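PDB 3UPO: peptidoglycan D,D-transpeptidase PbpA from Mycobacterium tuberculosis, which probably catalyses the transpeptidation that cross-links peptidoglycan in the cell wall and binds penicillin. Local coordinates for residues 335-340 / 351-356. Sequence-based numbering, arbitrary orientation.
Unlike the reference sequence in segment 351-356: R355 (reference Gly).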
loop_
_atom_site.group_PDB
_atom_site.type_symbol
_atom_site.label_atom_id
_atom_site.label_comp_id
_atom_site.label_asym_id
_atom_site.label_seq_id
_atom_site.Cartn_x
_atom_site.Cartn_y
_atom_site.Cartn_z
ATOM N N ARG A 335 12.134 0.731 -7.675
ATOM C CA ARG A 335 12.022 -0.476 -6.852
ATOM C C ARG A 335 11.741 -0.087 -5.399
ATOM O O ARG A 335 12.559 0.596 -4.788
ATOM C CB ARG A 335 13.307 -1.302 -6.942
ATOM C CG ARG A 335 13.245 -2.610 -6.145
ATOM C CD ARG A 335 14.459 -3.461 -6.414
ATOM N NE ARG A 335 14.346 -4.108 -7.726
ATOM C CZ ARG A 335 15.336 -4.717 -8.376
ATOM N NH1 ARG A 335 16.564 -4.757 -7.863
ATOM N NH2 ARG A 335 15.085 -5.272 -9.556
ATOM N N PRO A 336 10.574 -0.492 -4.849
ATOM C CA PRO A 336 10.249 -0.058 -3.487
ATOM C C PRO A 336 11.090 -0.801 -2.428
ATOM O O PRO A 336 11.322 -2.011 -2.543
ATOM C CB PRO A 336 8.762 -0.402 -3.349
ATOM C CG PRO A 336 8.519 -1.464 -4.309
ATOM C CD PRO A 336 9.530 -1.372 -5.410
ATOM N N TYR A 337 11.548 -0.077 -1.413
ATOM C CA TYR A 337 12.363 -0.679 -0.353
ATOM C C TYR A 337 12.101 -0.035 1.007
ATOM O O TYR A 337 11.835 1.174 1.072
ATOM C CB TYR A 337 13.856 -0.592 -0.706
ATOM C CG TYR A 337 14.436 0.811 -0.723
ATOM C CD1 TYR A 337 15.121 1.315 0.385
ATOM C CD2 TYR A 337 14.316 1.642 -1.856
ATOM C CE1 TYR A 337 15.691 2.591 0.373
ATOM C CE2 TYR A 337 14.876 2.938 -1.871
ATOM C CZ TYR A 337 15.552 3.396 -0.749
ATOM O OH TYR A 337 16.117 4.647 -0.732
ATOM N N LEU A 338 12.225 -0.839 2.066
ATOM C CA LEU A 338 11.967 -0.429 3.464
ATOM C C LEU A 338 13.221 -0.148 4.326
ATOM O O LEU A 338 13.143 0.546 5.345
ATOM C CB LEU A 338 11.095 -1.497 4.162
ATOM C CG LEU A 338 10.465 -1.260 5.538
ATOM C CD1 LEU A 338 9.472 -0.091 5.528
ATOM C CD2 LEU A 338 9.778 -2.532 5.996
ATOM N N VAL A 339 14.364 -0.696 3.927
ATOM C CA VAL A 339 15.598 -0.521 4.669
ATOM C C VAL A 339 16.528 0.435 3.918
ATOM O O VAL A 339 16.920 0.146 2.787
ATOM C CB VAL A 339 16.311 -1.890 4.900
ATOM C CG1 VAL A 339 17.735 -1.700 5.469
ATOM C CG2 VAL A 339 15.464 -2.806 5.807
ATOM N N GLY A 340 16.877 1.556 4.552
ATOM C CA GLY A 340 17.818 2.527 3.989
ATOM C C GLY A 340 19.284 2.148 4.173
ATOM O O GLY A 340 20.108 2.327 3.263
ATOM N N SER A 351 25.992 -1.541 4.956
ATOM C CA SER A 351 25.262 -1.620 3.705
ATOM C C SER A 351 24.337 -0.405 3.564
ATOM O O SER A 351 23.528 -0.129 4.449
ATOM C CB SER A 351 24.465 -2.933 3.668
ATOM O OG SER A 351 23.842 -3.141 2.417
ATOM N N THR A 352 24.489 0.331 2.461
ATOM C CA THR A 352 23.532 1.384 2.102
ATOM C C THR A 352 22.734 0.971 0.860
ATOM O O THR A 352 23.315 0.600 -0.157
ATOM C CB THR A 352 24.220 2.743 1.879
ATOM O OG1 THR A 352 24.884 3.140 3.087
ATOM C CG2 THR A 352 23.195 3.824 1.487
ATOM N N THR A 353 21.406 1.031 0.956
ATOM C CA THR A 353 20.537 0.619 -0.144
ATOM C C THR A 353 20.623 1.577 -1.330
ATOM O O THR A 353 20.501 2.786 -1.184
ATOM C CB THR A 353 19.072 0.458 0.313
ATOM O OG1 THR A 353 18.997 -0.556 1.329
ATOM C CG2 THR A 353 18.161 0.063 -0.867
ATOM N N VAL A 354 20.848 1.005 -2.504
ATOM C CA VAL A 354 20.940 1.751 -3.753
ATOM C C VAL A 354 19.562 1.795 -4.417
ATOM O O VAL A 354 18.908 0.768 -4.597
ATOM C CB VAL A 354 22.016 1.107 -4.684
ATOM C CG1 VAL A 354 21.862 -0.447 -4.719
ATOM C CG2 VAL A 354 21.999 1.726 -6.104
ATOM N N ARG A 355 19.107 2.993 -4.749
ATOM C CA ARG A 355 17.822 3.173 -5.412
ATOM C C ARG A 355 17.914 2.662 -6.839
ATOM O O ARG A 355 18.947 2.823 -7.498
ATOM C CB ARG A 355 17.434 4.647 -5.389
ATOM C CG ARG A 355 17.186 5.184 -3.986
ATOM C CD ARG A 355 18.006 6.437 -3.740
ATOM N NE ARG A 355 17.727 7.042 -2.439
ATOM C CZ ARG A 355 18.124 8.263 -2.076
ATOM N NH1 ARG A 355 18.822 9.032 -2.912
ATOM N NH2 ARG A 355 17.821 8.720 -0.868
ATOM N N TYR A 356 16.830 2.058 -7.320
ATOM C CA TYR A 356 16.853 1.359 -8.598
ATOM C C TYR A 356 15.595 1.570 -9.471
ATOM O O TYR A 356 14.468 1.445 -8.990
ATOM C CB TYR A 356 17.127 -0.135 -8.342
ATOM C CG TYR A 356 17.062 -0.986 -9.579
ATOM C CD1 TYR A 356 18.136 -1.043 -10.473
ATOM C CD2 TYR A 356 15.925 -1.730 -9.862
ATOM C CE1 TYR A 356 18.068 -1.833 -11.637
ATOM C CE2 TYR A 356 15.840 -2.513 -11.003
ATOM C CZ TYR A 356 16.907 -2.564 -11.890
ATOM O OH TYR A 356 16.787 -3.349 -13.016
HETATM O O HOH W 1 14.540 2.198 -5.694
#
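T353 meets Y337 and V339 because of its first torsion (chi1 -61°). This angle sets CG2 anti to the backbone N and OG1 beside that N. Y337 has chi1 67°, with CG between its own backbone N and carbonyl carbon, and its ring stands toward residues 351-356. CG2 of T353 lies over one ring face, 3.8 Å from the centroid of Y337, in a CH-pi contact offset toward the rim. OG1 of T353 donates to O of V339 at 2.6 Å, tilted out of the carbonyl plane. T353 thus holds both strand backbone and ring. Its N also bonds to O of G340 at 2.9 Å. At the hydroxyl end of Y337, NE of R355 gives a weak hydrogen bond to OH of Y337 at 3.4 Å. That OH sits at the edge of the R355 guanidinium, in its plane. R355 differs from the reference glycine. The Y337 backbone also hydrogen-bonds to G141 and I143.

The other end is held by the backbone. N of R335 donates to O of Y356 at 2.8 Å. A water bridges O of R335 and N of Y356, donating to that O and accepting from that N. The R335 guanidinium lies with one face over CD2 of Y356, and CZ is 3.4 Å from that carbon. The two planes are 36° apart, so this is an oblique overlap.

Between these bonded ends the Y337 ring and the water lie between the two backbones. This is the open end of a beta hairpin, strands 339-343 and 349-352, at the edge of a mixed sheet away from the probable acyl-ester serine S193.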